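Local coordinates for LysM domain protein (PDB 4OIT), which binds mannose as a beta-prism II lectin that assembles into a domain-swapped dimer, at residues W44-A56 and N63-H75. Sequence-based numbering, arbitrary orientation.
Sequences WSTGTNGQDVVRA and NFVLYTAEKPVWH. With BMA (beta-D-mannopyranose), chain I; MAN (alpha-D-mannopyranose), chain F.
Tyr67 meets the nearly parallel guanidinium of Arg55, the two planes only 15° apart. That group is centred over Tyr67 CB, and its NH2 stands 3.9 Å from Tyr67 CG, over the rim of one ring face. Val65 CG1 covers the opposite face, near the rim. Arg55 suits this place because its chain, extended from CG to NE, carries a flat cation there. Phe64, on the other side of the sheet, turns its edge to Ala56 O, with CE1 3.6 Å away in the ring plane. Small Ala56 lets Leu66 CD1 approach its CB, and Leu66 CD2 touches both threonine hydroxyls: Thr46 OG1 donates to Thr48 OG1 (2.8 Å), which also bonds Gly32 O. Strands 53-56 and 64-68 form an antiparallel hairpin. At a classic beta bulge, Tyr67 O accepts from Val54 N and Tyr67 N donates to Arg55 O, each 3.0 Å. Beyond it, Asp52 OD2 forms a salt bridge with Lys71 NZ (3.2 Å), weak as a hydrogen bond. Strand 72-75 pairs with the second subunit, consistent with the domain swap. Apolar and cationic cover probably restricts the tilt of Tyr67, its hydroxyl meeting Gln59 and O3 and O4 of beta-D-mannopyranose.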
ATOM      1  N   TRP B  44      -6.812 -25.543   1.341  1.00 29.46           N
ATOM      2  CA  TRP B  44      -6.336 -24.694   0.251  1.00 28.76           C
ATOM      3  C   TRP B  44      -5.924 -23.332   0.786  1.00 27.77           C
ATOM      4  O   TRP B  44      -6.466 -22.849   1.784  1.00 27.34           O
ATOM      5  CB  TRP B  44      -7.421 -24.507  -0.817  1.00 29.03           C
ATOM      6  CG  TRP B  44      -7.011 -23.597  -1.945  1.00 28.94           C
ATOM      7  CD1 TRP B  44      -6.264 -23.932  -3.036  1.00 28.90           C
ATOM      8  CD2 TRP B  44      -7.330 -22.207  -2.090  1.00 28.94           C
ATOM      9  NE1 TRP B  44      -6.098 -22.839  -3.852  1.00 29.06           N
ATOM     10  CE2 TRP B  44      -6.740 -21.766  -3.293  1.00 29.03           C
ATOM     11  CE3 TRP B  44      -8.055 -21.291  -1.317  1.00 29.09           C
ATOM     12  CZ2 TRP B  44      -6.855 -20.448  -3.746  1.00 29.18           C
ATOM     13  CZ3 TRP B  44      -8.169 -19.979  -1.767  1.00 29.26           C
ATOM     14  CH2 TRP B  44      -7.569 -19.572  -2.971  1.00 29.25           C
ATOM     15  N   SER B  45      -4.954 -22.723   0.115  1.00 26.53           N
ATOM     16  CA  SER B  45      -4.577 -21.345   0.393  1.00 25.57           C
ATOM     17  C   SER B  45      -3.914 -20.738  -0.831  1.00 24.86           C
ATOM     18  O   SER B  45      -3.485 -21.457  -1.731  1.00 25.22           O
ATOM     19  CB  SER B  45      -3.645 -21.262   1.608  1.00 25.62           C
ATOM     20  OG  SER B  45      -2.339 -21.726   1.307  1.00 25.57           O
ATOM     21  N   THR B  46      -3.842 -19.412  -0.852  1.00 23.96           N
ATOM     22  CA  THR B  46      -3.153 -18.677  -1.918  1.00 23.19           C
ATOM     23  C   THR B  46      -1.629 -18.713  -1.770  1.00 22.79           C
ATOM     24  O   THR B  46      -0.905 -18.288  -2.674  1.00 22.78           O
ATOM     25  CB  THR B  46      -3.584 -17.198  -1.938  1.00 22.87           C
ATOM     26  OG1 THR B  46      -3.437 -16.641  -0.626  1.00 22.37           O
ATOM     27  CG2 THR B  46      -5.028 -17.068  -2.394  1.00 22.63           C
ATOM     28  N   GLY B  47      -1.150 -19.194  -0.625  1.00 22.36           N
ATOM     29  CA  GLY B  47       0.282 -19.304  -0.363  1.00 22.11           C
ATOM     30  C   GLY B  47       0.971 -17.956  -0.290  1.00 21.81           C
ATOM     31  O   GLY B  47       2.149 -17.839  -0.614  1.00 22.15           O
ATOM     32  N   THR B  48       0.232 -16.940   0.148  1.00 21.69           N
ATOM     33  CA  THR B  48       0.739 -15.567   0.204  1.00 21.50           C
ATOM     34  C   THR B  48       1.212 -15.180   1.608  1.00 21.70           C
ATOM     35  O   THR B  48       1.358 -13.995   1.915  1.00 21.67           O
ATOM     36  CB  THR B  48      -0.326 -14.565  -0.287  1.00 21.25           C
ATOM     37  OG1 THR B  48      -1.572 -14.817   0.379  1.00 20.95           O
ATOM     38  CG2 THR B  48      -0.522 -14.697  -1.787  1.00 20.97           C
ATOM     39  N   ASN B  49       1.449 -16.184   2.453  1.00 22.02           N
ATOM     40  CA  ASN B  49       2.022 -15.969   3.786  1.00 22.27           C
ATOM     41  C   ASN B  49       3.382 -15.275   3.734  1.00 22.14           C
ATOM     42  O   ASN B  49       4.310 -15.767   3.097  1.00 22.69           O
ATOM     43  CB  ASN B  49       2.146 -17.290   4.560  1.00 22.52           C
ATOM     44  CG  ASN B  49       2.753 -18.408   3.730  1.00 22.63           C
ATOM     45  OD1 ASN B  49       2.299 -18.682   2.617  1.00 22.71           O
ATOM     46  ND2 ASN B  49       3.767 -19.071   4.273  1.00 22.70           N
ATOM     47  N   GLY B  50       3.486 -14.136   4.414  1.00 22.21           N
ATOM     48  CA  GLY B  50       4.711 -13.328   4.425  1.00 22.28           C
ATOM     49  C   GLY B  50       4.791 -12.274   3.329  1.00 22.64           C
ATOM     50  O   GLY B  50       5.811 -11.600   3.192  1.00 22.46           O
ATOM     51  N   GLN B  51       3.711 -12.113   2.564  1.00 23.18           N
ATOM     52  CA  GLN B  51       3.700 -11.184   1.424  1.00 23.77           C
ATOM     53  C   GLN B  51       2.896  -9.902   1.689  1.00 24.32           C
ATOM     54  O   GLN B  51       2.523  -9.197   0.753  1.00 24.92           O
ATOM     55  CB  GLN B  51       3.170 -11.892   0.172  1.00 23.51           C
ATOM     56  CG  GLN B  51       3.901 -13.183  -0.157  1.00 23.36           C
ATOM     57  CD  GLN B  51       3.471 -13.794  -1.479  1.00 23.31           C
ATOM     58  OE1 GLN B  51       2.779 -13.164  -2.278  1.00 23.24           O
ATOM     59  NE2 GLN B  51       3.883 -15.034  -1.715  1.00 23.54           N
ATOM     60  N   ASP B  52       2.633  -9.615   2.962  1.00 25.11           N
ATOM     61  CA  ASP B  52       2.030  -8.342   3.397  1.00 25.71           C
ATOM     62  C   ASP B  52       0.643  -8.043   2.811  1.00 26.15           C
ATOM     63  O   ASP B  52       0.263  -6.876   2.679  1.00 26.00           O
ATOM     64  CB  ASP B  52       2.972  -7.174   3.080  1.00 26.01           C
ATOM     65  CG  ASP B  52       4.354  -7.367   3.660  1.00 26.32           C
ATOM     66  OD1 ASP B  52       4.455  -7.657   4.871  1.00 26.78           O
ATOM     67  OD2 ASP B  52       5.339  -7.220   2.905  1.00 26.32           O
ATOM     68  N   VAL B  53      -0.111  -9.085   2.474  1.00 26.36           N
ATOM     69  CA  VAL B  53      -1.460  -8.908   1.941  1.00 26.44           C
ATOM     70  C   VAL B  53      -2.354  -8.388   3.063  1.00 26.54           C
ATOM     71  O   VAL B  53      -2.415  -8.989   4.133  1.00 26.76           O
ATOM     72  CB  VAL B  53      -2.033 -10.223   1.373  1.00 26.27           C
ATOM     73  CG1 VAL B  53      -3.477 -10.046   0.919  1.00 26.07           C
ATOM     74  CG2 VAL B  53      -1.180 -10.718   0.214  1.00 26.34           C
ATOM     75  N   VAL B  54      -3.033  -7.268   2.817  1.00 26.88           N
ATOM     76  CA  VAL B  54      -3.913  -6.652   3.826  1.00 27.07           C
ATOM     77  C   VAL B  54      -5.394  -6.612   3.440  1.00 27.21           C
ATOM     78  O   VAL B  54      -6.245  -6.332   4.285  1.00 27.25           O
ATOM     79  CB  VAL B  54      -3.454  -5.228   4.212  1.00 27.27           C
ATOM     80  CG1 VAL B  54      -2.096  -5.289   4.894  1.00 27.45           C
ATOM     81  CG2 VAL B  54      -3.430  -4.297   3.003  1.00 27.26           C
ATOM     82  N   ARG B  55      -5.701  -6.871   2.173  1.00 27.59           N
ATOM     83  CA  ARG B  55      -7.089  -7.041   1.751  1.00 27.66           C
ATOM     84  C   ARG B  55      -7.195  -7.949   0.536  1.00 27.28           C
ATOM     85  O   ARG B  55      -6.233  -8.126  -0.215  1.00 27.16           O
ATOM     86  CB  ARG B  55      -7.758  -5.690   1.472  1.00 28.07           C
ATOM     87  CG  ARG B  55      -7.311  -4.994   0.196  1.00 28.52           C
ATOM     88  CD  ARG B  55      -8.126  -3.732  -0.045  1.00 29.00           C
ATOM     89  NE  ARG B  55      -7.701  -3.023  -1.252  1.00 29.19           N
ATOM     90  CZ  ARG B  55      -6.601  -2.277  -1.351  1.00 29.15           C
ATOM     91  NH1 ARG B  55      -5.777  -2.128  -0.316  1.00 28.91           N
ATOM     92  NH2 ARG B  55      -6.319  -1.678  -2.502  1.00 29.38           N
ATOM     93  N   ALA B  56      -8.383  -8.518   0.362  1.00 27.03           N
ATOM     94  CA  ALA B  56      -8.699  -9.367  -0.775  1.00 26.88           C
ATOM     95  C   ALA B  56     -10.050  -8.926  -1.314  1.00 26.97           C
ATOM     96  O   ALA B  56     -11.094  -9.328  -0.795  1.00 27.06           O
ATOM     97  CB  ALA B  56      -8.731 -10.829  -0.357  1.00 26.82           C
ATOM     98  N   ASN B  63     -12.377  -8.824 -11.350  1.00 22.42           N
ATOM     99  CA  ASN B  63     -11.162  -9.505 -10.918  1.00 22.34           C
ATOM    100  C   ASN B  63     -11.102  -9.584  -9.395  1.00 22.19           C
ATOM    101  O   ASN B  63     -11.282  -8.575  -8.713  1.00 22.18           O
ATOM    102  CB  ASN B  63      -9.939  -8.752 -11.454  1.00 22.21           C
ATOM    103  CG  ASN B  63      -8.688  -9.617 -11.529  1.00 22.21           C
ATOM    104  OD1 ASN B  63      -8.722 -10.835 -11.328  1.00 21.90           O
ATOM    105  ND2 ASN B  63      -7.570  -8.978 -11.835  1.00 22.22           N
ATOM    106  N   PHE B  64     -10.874 -10.784  -8.872  1.00 22.09           N
ATOM    107  CA  PHE B  64     -10.670 -10.981  -7.436  1.00 22.23           C
ATOM    108  C   PHE B  64      -9.167 -10.963  -7.168  1.00 22.22           C
ATOM    109  O   PHE B  64      -8.422 -11.737  -7.761  1.00 22.61           O
ATOM    110  CB  PHE B  64     -11.311 -12.293  -6.974  1.00 22.27           C
ATOM    111  CG  PHE B  64     -11.059 -12.628  -5.525  1.00 22.37           C
ATOM    112  CD1 PHE B  64     -11.241 -11.678  -4.528  1.00 22.40           C
ATOM    113  CD2 PHE B  64     -10.665 -13.909  -5.156  1.00 22.46           C
ATOM    114  CE1 PHE B  64     -11.017 -11.992  -3.198  1.00 22.42           C
ATOM    115  CE2 PHE B  64     -10.441 -14.229  -3.827  1.00 22.40           C
ATOM    116  CZ  PHE B  64     -10.616 -13.270  -2.846  1.00 22.32           C
ATOM    117  N   VAL B  65      -8.735 -10.074  -6.276  1.00 21.84           N
ATOM    118  CA  VAL B  65      -7.325  -9.714  -6.152  1.00 21.80           C
ATOM    119  C   VAL B  65      -6.891  -9.533  -4.700  1.00 21.94           C
ATOM    120  O   VAL B  65      -7.541  -8.822  -3.937  1.00 21.80           O
ATOM    121  CB  VAL B  65      -7.036  -8.388  -6.885  1.00 21.82           C
ATOM    122  CG1 VAL B  65      -5.570  -7.999  -6.757  1.00 21.87           C
ATOM    123  CG2 VAL B  65      -7.430  -8.480  -8.352  1.00 21.96           C
ATOM    124  N   LEU B  66      -5.779 -10.167  -4.337  1.00 22.09           N
ATOM    125  CA  LEU B  66      -5.121  -9.918  -3.057  1.00 22.20           C
ATOM    126  C   LEU B  66      -4.143  -8.762  -3.229  1.00 22.25           C
ATOM    127  O   LEU B  66      -3.257  -8.821  -4.083  1.00 22.56           O
ATOM    128  CB  LEU B  66      -4.369 -11.162  -2.567  1.00 22.35           C
ATOM    129  CG  LEU B  66      -5.162 -12.165  -1.725  1.00 22.51           C
ATOM    130  CD1 LEU B  66      -6.370 -12.703  -2.475  1.00 22.69           C
ATOM    131  CD2 LEU B  66      -4.256 -13.304  -1.287  1.00 22.47           C
ATOM    132  N   TYR B  67      -4.306  -7.717  -2.421  1.00 21.94           N
ATOM    133  CA  TYR B  67      -3.414  -6.556  -2.461  1.00 21.74           C
ATOM    134  C   TYR B  67      -2.548  -6.486  -1.217  1.00 21.91           C
ATOM    135  O   TYR B  67      -2.970  -6.886  -0.133  1.00 21.90           O
ATOM    136  CB  TYR B  67      -4.212  -5.257  -2.573  1.00 21.50           C
ATOM    137  CG  TYR B  67      -4.727  -4.968  -3.959  1.00 21.14           C
ATOM    138  CD1 TYR B  67      -3.906  -4.396  -4.922  1.00 21.07           C
ATOM    139  CD2 TYR B  67      -6.039  -5.257  -4.302  1.00 21.09           C
ATOM    140  CE1 TYR B  67      -4.378  -4.123  -6.194  1.00 21.03           C
ATOM    141  CE2 TYR B  67      -6.521  -4.990  -5.568  1.00 20.99           C
ATOM    142  CZ  TYR B  67      -5.688  -4.423  -6.509  1.00 21.11           C
ATOM    143  OH  TYR B  67      -6.165  -4.155  -7.767  1.00 21.36           O
ATOM    144  N   THR B  68      -1.338  -5.965  -1.382  1.00 22.27           N
ATOM    145  CA  THR B  68      -0.435  -5.744  -0.261  1.00 22.61           C
ATOM    146  C   THR B  68      -0.722  -4.388   0.352  1.00 23.07           C
ATOM    147  O   THR B  68      -1.439  -3.570  -0.227  1.00 22.86           O
ATOM    148  CB  THR B  68       1.048  -5.771  -0.678  1.00 22.62           C
ATOM    149  OG1 THR B  68       1.357  -4.603  -1.451  1.00 22.57           O
ATOM    150  CG2 THR B  68       1.370  -7.026  -1.480  1.00 22.57           C
ATOM    151  N   ALA B  69      -0.155  -4.160   1.529  1.00 23.90           N
ATOM    152  CA  ALA B  69      -0.197  -2.842   2.147  1.00 24.69           C
ATOM    153  C   ALA B  69       0.877  -1.977   1.519  1.00 25.40           C
ATOM    154  O   ALA B  69       1.817  -2.483   0.900  1.00 25.65           O
ATOM    155  CB  ALA B  69       0.032  -2.936   3.643  1.00 24.83           C
ATOM    156  N   GLU B  70       0.734  -0.670   1.681  1.00 26.14           N
ATOM    157  CA  GLU B  70       1.800   0.252   1.334  1.00 26.91           C
ATOM    158  C   GLU B  70       2.877   0.084   2.391  1.00 26.67           C
ATOM    159  O   GLU B  70       2.619   0.278   3.580  1.00 26.95           O
ATOM    160  CB  GLU B  70       1.289   1.689   1.298  1.00 27.80           C
ATOM    161  CG  GLU B  70       0.250   1.923   0.212  1.00 28.76           C
ATOM    162  CD  GLU B  70      -0.293   3.337   0.207  1.00 29.80           C
ATOM    163  OE1 GLU B  70      -0.552   3.890   1.298  1.00 30.05           O
ATOM    164  OE2 GLU B  70      -0.461   3.904  -0.897  1.00 30.95           O
ATOM    165  N   LYS B  71       4.065  -0.316   1.955  1.00 26.48           N
ATOM    166  CA  LYS B  71       5.171  -0.610   2.864  1.00 26.37           C
ATOM    167  C   LYS B  71       6.062   0.619   3.032  1.00 25.92           C
ATOM    168  O   LYS B  71       6.470   1.226   2.039  1.00 25.52           O
ATOM    169  CB  LYS B  71       6.008  -1.780   2.334  1.00 26.86           C
ATOM    170  CG  LYS B  71       5.196  -3.013   1.963  1.00 27.33           C
ATOM    171  CD  LYS B  71       6.044  -4.057   1.249  1.00 27.76           C
ATOM    172  CE  LYS B  71       5.173  -5.080   0.528  1.00 28.27           C
ATOM    173  NZ  LYS B  71       5.958  -6.217  -0.036  1.00 28.32           N
ATOM    174  N   PRO B  72       6.371   0.990   4.289  1.00 25.26           N
ATOM    175  CA  PRO B  72       7.324   2.065   4.508  1.00 24.83           C
ATOM    176  C   PRO B  72       8.745   1.578   4.243  1.00 24.15           C
ATOM    177  O   PRO B  72       9.183   0.606   4.856  1.00 24.38           O
ATOM    178  CB  PRO B  72       7.130   2.409   5.986  1.00 25.09           C
ATOM    179  CG  PRO B  72       6.679   1.135   6.611  1.00 25.26           C
ATOM    180  CD  PRO B  72       5.896   0.403   5.557  1.00 25.30           C
ATOM    181  N   VAL B  73       9.441   2.242   3.325  1.00 23.19           N
ATOM    182  CA  VAL B  73      10.813   1.860   2.944  1.00 22.63           C
ATOM    183  C   VAL B  73      11.879   2.880   3.367  1.00 22.21           C
ATOM    184  O   VAL B  73      13.069   2.573   3.362  1.00 22.22           O
ATOM    185  CB  VAL B  73      10.930   1.577   1.430  1.00 22.61           C
ATOM    186  CG1 VAL B  73      10.089   0.361   1.058  1.00 22.61           C
ATOM    187  CG2 VAL B  73      10.540   2.793   0.595  1.00 22.50           C
ATOM    188  N   TRP B  74      11.450   4.093   3.703  1.00 21.76           N
ATOM    189  CA  TRP B  74      12.321   5.082   4.331  1.00 21.58           C
ATOM    190  C   TRP B  74      11.499   6.015   5.204  1.00 21.88           C
ATOM    191  O   TRP B  74      10.349   6.328   4.892  1.00 21.46           O
ATOM    192  CB  TRP B  74      13.080   5.900   3.282  1.00 21.25           C
ATOM    193  CG  TRP B  74      14.213   6.708   3.851  1.00 20.83           C
ATOM    194  CD1 TRP B  74      15.520   6.336   3.932  1.00 20.69           C
ATOM    195  CD2 TRP B  74      14.138   8.029   4.414  1.00 20.92           C
ATOM    196  NE1 TRP B  74      16.266   7.335   4.509  1.00 20.84           N
ATOM    197  CE2 TRP B  74      15.443   8.385   4.815  1.00 20.81           C
ATOM    198  CE3 TRP B  74      13.095   8.941   4.617  1.00 20.71           C
ATOM    199  CZ2 TRP B  74      15.734   9.617   5.409  1.00 20.82           C
ATOM    200  CZ3 TRP B  74      13.386  10.166   5.208  1.00 20.77           C
ATOM    201  CH2 TRP B  74      14.695  10.492   5.596  1.00 20.72           C
ATOM    202  N   HIS B  75      12.102   6.459   6.299  1.00 22.51           N
ATOM    203  CA  HIS B  75      11.460   7.404   7.197  1.00 23.17           C
ATOM    204  C   HIS B  75      12.478   8.156   8.051  1.00 23.93           C
ATOM    205  O   HIS B  75      13.643   7.768   8.159  1.00 23.99           O
ATOM    206  CB  HIS B  75      10.435   6.692   8.088  1.00 23.16           C
ATOM    207  CG  HIS B  75      11.046   5.801   9.124  1.00 23.08           C
ATOM    208  ND1 HIS B  75      10.651   5.817  10.444  1.00 23.13           N
ATOM    209  CD2 HIS B  75      12.030   4.876   9.039  1.00 23.07           C
ATOM    210  CE1 HIS B  75      11.360   4.937  11.127  1.00 23.01           C
ATOM    211  NE2 HIS B  75      12.205   4.353  10.297  1.00 22.97           N
TER
HETATM  212  C1  BMA I 202      -5.649  -6.003 -13.481  1.00 38.68           C
HETATM  213  C2  BMA I 202      -6.736  -5.125 -12.842  1.00 38.53           C
HETATM  214  C3  BMA I 202      -6.138  -4.543 -11.570  1.00 38.62           C
HETATM  215  C4  BMA I 202      -5.447  -5.588 -10.692  1.00 38.82           C
HETATM  216  C5  BMA I 202      -4.482  -6.538 -11.414  1.00 38.89           C
HETATM  217  C6  BMA I 202      -4.425  -7.801 -10.563  1.00 38.92           C
HETATM  218  O1  BMA I 202      -5.955  -6.694 -14.730  1.00 38.95           O
HETATM  219  O2  BMA I 202      -7.917  -5.914 -12.531  1.00 37.68           O
HETATM  220  O3  BMA I 202      -7.161  -3.890 -10.796  1.00 38.59           O
HETATM  221  O4  BMA I 202      -4.670  -4.901  -9.693  1.00 38.92           O
HETATM  222  O5  BMA I 202      -4.824  -6.936 -12.754  1.00 38.85           O
HETATM  223  O6  BMA I 202      -3.153  -8.435 -10.722  1.00 39.52           O
HETATM  224  C1  MAN F 202       5.400   4.366  12.561  1.00 30.76           C
HETATM  225  C2  MAN F 202       4.164   5.123  12.068  1.00 30.55           C
HETATM  226  C3  MAN F 202       3.760   4.571  10.702  1.00 30.38           C
HETATM  227  C4  MAN F 202       4.953   4.478   9.756  1.00 30.52           C
HETATM  228  C5  MAN F 202       6.092   3.718  10.443  1.00 30.73           C
HETATM  229  C6  MAN F 202       7.303   3.610   9.532  1.00 30.70           C
HETATM  230  O1  MAN F 202       4.899   3.164  13.187  1.00 30.90           O
HETATM  231  O2  MAN F 202       4.507   6.483  11.926  1.00 30.36           O
HETATM  232  O3  MAN F 202       2.772   5.379  10.103  1.00 30.19           O
HETATM  233  O4  MAN F 202       4.559   3.811   8.578  1.00 30.34           O
HETATM  234  O5  MAN F 202       6.492   4.436  11.642  1.00 30.89           O
HETATM  235  O6  MAN F 202       7.921   2.374   9.810  1.00 31.44           O